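Local coordinates for protein NURA (Sulfolobus solfataricus, PDB 2YGK) that is a manganese-dependent nuclease that probably works with the HerA helicase to resect DNA ends during double-strand break repair, at residues Lys155-Ser167 and Arg175-Ser187. Residues are numbered along the deposited sequence; the frame is centred on the assembly and turned at random.
Sequences KLIRNVDLNGIIS and RDLLMLLNQFLVS
Ile157 is a knob dropped into a hole on helix 171-193, and it anchors a helical hairpin, two short helices joined by a tight turn, packed on that helix within the RNase H-like NurA domain. The hole is walled by Leu177, Leu180, Leu181 and Phe184. With CG1 beside the backbone N and a second bend at chi2 (-60°), the longer branch of Ile157 folds down onto the helix backbone, where CD1 lies 3.4 Å from Leu177 O and 3.6 Å from Leu180 CB. The other branch, CG2, rests 4.0 Å from Phe184 CB, and the two side chains lie alongside one another, pointing opposite ways. The axis of 155-159 crosses that of 175-187 at -37°.

Helix 151-159 ends in a Schellman motif at Val160, whose positive phi reverses the chain; Asp161 then caps helix 162-166, its OD1 accepting a weak bond from Gly164 N. This second, short helix, 162-166, runs nearly antiparallel to 175-187 (154°), which it meets nearer that segment's N-terminal end. Ile165 is its main bump: CG2 fits between Leu177 CB and the branch point of Leu178, while CD1 turns to the tip of Leu181. Leu181, with CG anti to the backbone N, reaches the hollow between the two short helices; its CD2 meets Leu162 CD2 at 3.5 Å, and its CD1 lies against Ile157 O. Beyond the contact, Leu162 also touches Leu115 of helix 104-123, and Leu177 packs on Phe149.

At the other end, the Phe184 ring lies under the turn, its CE2 3.7 Å from Ile157 O, and the Val160 side chain stands roughly perpendicular to that of Phe184, with CG2 near the ring plane at its edge, 4.0 Å from Phe184 CE2.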
loop_
_atom_site.group_PDB
_atom_site.type_symbol
_atom_site.label_atom_id
_atom_site.label_comp_id
_atom_site.label_asym_id
_atom_site.label_seq_id
_atom_site.Cartn_x
_atom_site.Cartn_y
_atom_site.Cartn_z
ATOM N N LYS A 155 -22.050 -14.454 -16.508
ATOM C CA LYS A 155 -21.607 -15.147 -17.722
ATOM C C LYS A 155 -20.158 -14.825 -18.094
ATOM O O LYS A 155 -19.412 -15.716 -18.511
ATOM C CB LYS A 155 -22.533 -14.822 -18.909
ATOM C CG LYS A 155 -23.850 -15.570 -18.899
ATOM C CD LYS A 155 -24.733 -15.129 -20.053
ATOM C CE LYS A 155 -26.178 -15.573 -19.863
ATOM N NZ LYS A 155 -26.981 -15.375 -21.092
ATOM N N LEU A 156 -19.786 -13.549 -17.964
ATOM C CA LEU A 156 -18.405 -13.085 -18.161
ATOM C C LEU A 156 -17.398 -13.874 -17.308
ATOM O O LEU A 156 -16.286 -14.173 -17.749
ATOM C CB LEU A 156 -18.313 -11.591 -17.818
ATOM C CG LEU A 156 -19.023 -10.591 -18.779
ATOM C CD1 LEU A 156 -19.128 -9.200 -18.085
ATOM C CD2 LEU A 156 -18.184 -10.406 -20.056
ATOM N N ILE A 157 -17.808 -14.178 -16.081
ATOM C CA ILE A 157 -17.084 -15.082 -15.211
ATOM C C ILE A 157 -16.901 -16.411 -15.933
ATOM O O ILE A 157 -15.769 -16.855 -16.144
ATOM C CB ILE A 157 -17.856 -15.330 -13.872
ATOM C CG1 ILE A 157 -17.995 -14.038 -13.055
ATOM C CG2 ILE A 157 -17.195 -16.416 -13.036
ATOM C CD1 ILE A 157 -16.693 -13.402 -12.658
ATOM N N ARG A 158 -18.024 -17.013 -16.330
ATOM C CA ARG A 158 -18.056 -18.358 -16.933
ATOM C C ARG A 158 -17.266 -18.490 -18.234
ATOM O O ARG A 158 -16.765 -19.589 -18.569
ATOM C CB ARG A 158 -19.511 -18.818 -17.173
ATOM C CG ARG A 158 -20.261 -19.267 -15.908
ATOM C CD ARG A 158 -21.776 -19.443 -16.141
ATOM N NE ARG A 158 -22.553 -19.033 -14.966
ATOM C CZ ARG A 158 -23.883 -18.975 -14.901
ATOM N NH1 ARG A 158 -24.637 -19.320 -15.943
ATOM N NH2 ARG A 158 -24.464 -18.579 -13.771
ATOM N N ASN A 159 -17.156 -17.379 -18.965
ATOM C CA ASN A 159 -16.484 -17.393 -20.254
ATOM C C ASN A 159 -15.075 -16.844 -20.193
ATOM O O ASN A 159 -14.369 -16.845 -21.196
ATOM C CB ASN A 159 -17.310 -16.608 -21.260
ATOM C CG ASN A 159 -18.751 -17.047 -21.270
ATOM O OD1 ASN A 159 -19.041 -18.242 -21.229
ATOM N ND2 ASN A 159 -19.665 -16.088 -21.309
ATOM N N VAL A 160 -14.685 -16.368 -19.010
ATOM C CA VAL A 160 -13.324 -15.910 -18.747
ATOM C C VAL A 160 -12.986 -14.731 -19.638
ATOM O O VAL A 160 -11.979 -14.728 -20.333
ATOM C CB VAL A 160 -12.282 -17.053 -18.932
ATOM C CG1 VAL A 160 -10.886 -16.564 -18.558
ATOM C CG2 VAL A 160 -12.675 -18.293 -18.106
ATOM N N ASP A 161 -13.844 -13.724 -19.592
ATOM C CA ASP A 161 -13.735 -12.575 -20.481
ATOM C C ASP A 161 -13.110 -11.388 -19.742
ATOM O O ASP A 161 -13.821 -10.535 -19.197
ATOM C CB ASP A 161 -15.133 -12.231 -21.020
ATOM C CG ASP A 161 -15.109 -11.224 -22.175
ATOM O OD1 ASP A 161 -14.007 -10.768 -22.579
ATOM O OD2 ASP A 161 -16.215 -10.894 -22.678
ATOM N N LEU A 162 -11.777 -11.337 -19.717
ATOM C CA LEU A 162 -11.077 -10.228 -19.050
ATOM C C LEU A 162 -11.428 -8.902 -19.689
ATOM O O LEU A 162 -11.774 -7.965 -18.983
ATOM C CB LEU A 162 -9.563 -10.392 -19.092
ATOM C CG LEU A 162 -8.959 -11.335 -18.076
ATOM C CD1 LEU A 162 -7.461 -11.309 -18.247
ATOM C CD2 LEU A 162 -9.359 -10.953 -16.664
ATOM N N ASN A 163 -11.333 -8.832 -21.019
ATOM C CA ASN A 163 -11.681 -7.609 -21.763
ATOM C C ASN A 163 -13.072 -7.093 -21.394
ATOM O O ASN A 163 -13.291 -5.884 -21.334
ATOM C CB ASN A 163 -11.591 -7.822 -23.289
ATOM C CG ASN A 163 -10.151 -7.811 -23.812
ATOM O OD1 ASN A 163 -9.281 -8.530 -23.305
ATOM N ND2 ASN A 163 -9.902 -7.005 -24.845
ATOM N N GLY A 164 -13.993 -8.023 -21.137
ATOM C CA GLY A 164 -15.349 -7.692 -20.701
ATOM C C GLY A 164 -15.437 -7.127 -19.289
ATOM O O GLY A 164 -16.088 -6.107 -19.058
ATOM N N ILE A 165 -14.792 -7.808 -18.342
ATOM C CA ILE A 165 -14.816 -7.405 -16.938
ATOM C C ILE A 165 -14.172 -6.032 -16.773
ATOM O O ILE A 165 -14.662 -5.192 -16.014
ATOM C CB ILE A 165 -14.116 -8.452 -16.035
ATOM C CG1 ILE A 165 -14.956 -9.727 -15.947
ATOM C CG2 ILE A 165 -13.883 -7.902 -14.638
ATOM C CD1 ILE A 165 -14.232 -10.903 -15.325
ATOM N N ILE A 166 -13.079 -5.803 -17.498
ATOM C CA ILE A 166 -12.400 -4.504 -17.480
ATOM C C ILE A 166 -13.300 -3.383 -17.967
ATOM O O ILE A 166 -13.250 -2.294 -17.412
ATOM C CB ILE A 166 -11.095 -4.506 -18.325
ATOM C CG1 ILE A 166 -10.015 -5.380 -17.660
ATOM C CG2 ILE A 166 -10.602 -3.070 -18.543
ATOM C CD1 ILE A 166 -8.763 -5.567 -18.509
ATOM N N SER A 167 -14.132 -3.671 -18.973
ATOM C CA SER A 167 -15.033 -2.675 -19.613
ATOM C C SER A 167 -16.230 -2.208 -18.771
ATOM O O SER A 167 -16.953 -1.305 -19.188
ATOM C CB SER A 167 -15.568 -3.230 -20.938
ATOM O OG SER A 167 -14.520 -3.638 -21.795
ATOM N N ARG A 175 -13.924 -4.634 -9.080
ATOM C CA ARG A 175 -13.156 -5.323 -8.074
ATOM C C ARG A 175 -13.843 -6.643 -7.759
ATOM O O ARG A 175 -13.190 -7.672 -7.734
ATOM C CB ARG A 175 -12.993 -4.491 -6.811
ATOM C CG ARG A 175 -12.573 -5.310 -5.571
ATOM C CD ARG A 175 -12.728 -4.512 -4.291
ATOM N NE ARG A 175 -14.060 -3.902 -4.232
ATOM C CZ ARG A 175 -14.981 -4.138 -3.303
ATOM N NH1 ARG A 175 -14.733 -4.951 -2.279
ATOM N NH2 ARG A 175 -16.161 -3.528 -3.390
ATOM N N ASP A 176 -15.152 -6.608 -7.533
ATOM C CA ASP A 176 -15.893 -7.795 -7.100
ATOM C C ASP A 176 -16.007 -8.854 -8.197
ATOM O O ASP A 176 -15.842 -10.042 -7.923
ATOM C CB ASP A 176 -17.271 -7.424 -6.532
ATOM C CG ASP A 176 -17.194 -6.928 -5.089
ATOM O OD1 ASP A 176 -16.070 -6.745 -4.562
ATOM O OD2 ASP A 176 -18.258 -6.748 -4.465
ATOM N N LEU A 177 -16.253 -8.435 -9.434
ATOM C CA LEU A 177 -16.182 -9.370 -10.551
ATOM C C LEU A 177 -14.817 -10.016 -10.697
ATOM O O LEU A 177 -14.734 -11.193 -10.998
ATOM C CB LEU A 177 -16.521 -8.697 -11.866
ATOM C CG LEU A 177 -17.982 -8.627 -12.237
ATOM C CD1 LEU A 177 -18.065 -8.055 -13.667
ATOM C CD2 LEU A 177 -18.696 -9.986 -12.123
ATOM N N LEU A 178 -13.747 -9.249 -10.519
ATOM C CA LEU A 178 -12.392 -9.816 -10.620
ATOM C C LEU A 178 -12.116 -10.821 -9.505
ATOM O O LEU A 178 -11.500 -11.832 -9.739
ATOM C CB LEU A 178 -11.330 -8.724 -10.652
ATOM C CG LEU A 178 -11.191 -7.996 -11.995
ATOM C CD1 LEU A 178 -10.474 -6.618 -11.887
ATOM C CD2 LEU A 178 -10.498 -8.887 -12.987
HETATM N N MSE A 179 -12.594 -10.537 -8.299
HETATM C CA MSE A 179 -12.472 -11.472 -7.194
HETATM C C MSE A 179 -13.133 -12.799 -7.551
HETATM O O MSE A 179 -12.528 -13.864 -7.399
HETATM C CB MSE A 179 -13.112 -10.890 -5.938
HETATM C CG MSE A 179 -12.294 -9.787 -5.319
HETATM SE SE MSE A 179 -13.123 -9.036 -3.751
HETATM C CE MSE A 179 -12.914 -10.576 -2.558
ATOM N N LEU A 180 -14.369 -12.729 -8.036
ATOM C CA LEU A 180 -15.088 -13.926 -8.479
ATOM C C LEU A 180 -14.302 -14.711 -9.529
ATOM O O LEU A 180 -14.100 -15.918 -9.386
ATOM C CB LEU A 180 -16.466 -13.571 -9.041
ATOM C CG LEU A 180 -17.682 -13.858 -8.156
ATOM C CD1 LEU A 180 -18.959 -13.611 -8.948
ATOM C CD2 LEU A 180 -17.687 -15.292 -7.618
ATOM N N LEU A 181 -13.838 -14.012 -10.562
ATOM C CA LEU A 181 -13.033 -14.642 -11.615
ATOM C C LEU A 181 -11.874 -15.468 -11.047
ATOM O O LEU A 181 -11.660 -16.625 -11.426
ATOM C CB LEU A 181 -12.479 -13.587 -12.583
ATOM C CG LEU A 181 -11.761 -14.175 -13.801
ATOM C CD1 LEU A 181 -12.649 -15.208 -14.501
ATOM C CD2 LEU A 181 -11.304 -13.099 -14.766
ATOM N N ASN A 182 -11.122 -14.877 -10.134
ATOM C CA ASN A 182 -10.053 -15.626 -9.494
ATOM C C ASN A 182 -10.552 -16.895 -8.773
ATOM O O ASN A 182 -9.957 -17.961 -8.913
ATOM C CB ASN A 182 -9.303 -14.736 -8.539
ATOM C CG ASN A 182 -8.649 -13.586 -9.233
ATOM O OD1 ASN A 182 -8.475 -13.605 -10.439
ATOM N ND2 ASN A 182 -8.265 -12.580 -8.473
ATOM N N GLN A 183 -11.652 -16.793 -8.035
ATOM C CA GLN A 183 -12.200 -17.955 -7.318
ATOM C C GLN A 183 -12.597 -19.069 -8.287
ATOM O O GLN A 183 -12.344 -20.245 -8.032
ATOM C CB GLN A 183 -13.389 -17.560 -6.425
ATOM C CG GLN A 183 -12.987 -16.764 -5.178
ATOM C CD GLN A 183 -14.148 -16.379 -4.251
ATOM O OE1 GLN A 183 -15.332 -16.485 -4.597
ATOM N NE2 GLN A 183 -13.797 -15.923 -3.056
ATOM N N PHE A 184 -13.176 -18.685 -9.412
ATOM C CA PHE A 184 -13.585 -19.614 -10.448
ATOM C C PHE A 184 -12.370 -20.211 -11.127
ATOM O O PHE A 184 -12.331 -21.417 -11.385
ATOM C CB PHE A 184 -14.479 -18.897 -11.452
ATOM C CG PHE A 184 -14.820 -19.707 -12.677
ATOM C CD1 PHE A 184 -15.767 -20.729 -12.621
ATOM C CD2 PHE A 184 -14.220 -19.424 -13.899
ATOM C CE1 PHE A 184 -16.090 -21.460 -13.761
ATOM C CE2 PHE A 184 -14.552 -20.149 -15.050
ATOM C CZ PHE A 184 -15.486 -21.166 -14.978
ATOM N N LEU A 185 -11.353 -19.390 -11.372
ATOM C CA LEU A 185 -10.083 -19.874 -11.918
ATOM C C LEU A 185 -9.297 -20.831 -11.007
ATOM O O LEU A 185 -8.739 -21.831 -11.474
ATOM C CB LEU A 185 -9.217 -18.681 -12.302
ATOM C CG LEU A 185 -9.753 -17.977 -13.532
ATOM C CD1 LEU A 185 -8.990 -16.688 -13.750
ATOM C CD2 LEU A 185 -9.682 -18.880 -14.776
ATOM N N VAL A 186 -9.205 -20.518 -9.717
ATOM C CA VAL A 186 -8.585 -21.474 -8.772
ATOM C C VAL A 186 -9.360 -22.762 -8.849
ATOM O O VAL A 186 -8.776 -23.830 -8.905
ATOM C CB VAL A 186 -8.627 -20.987 -7.324
ATOM C CG1 VAL A 186 -8.310 -22.105 -6.371
ATOM C CG2 VAL A 186 -7.663 -19.819 -7.140
ATOM N N SER A 187 -10.681 -22.653 -8.870
ATOM C CA SER A 187 -11.521 -23.851 -8.833
ATOM C C SER A 187 -11.300 -24.791 -10.004
ATOM O O SER A 187 -11.381 -25.999 -9.833
ATOM C CB SER A 187 -12.999 -23.479 -8.773
ATOM O OG SER A 187 -13.253 -22.836 -7.547
#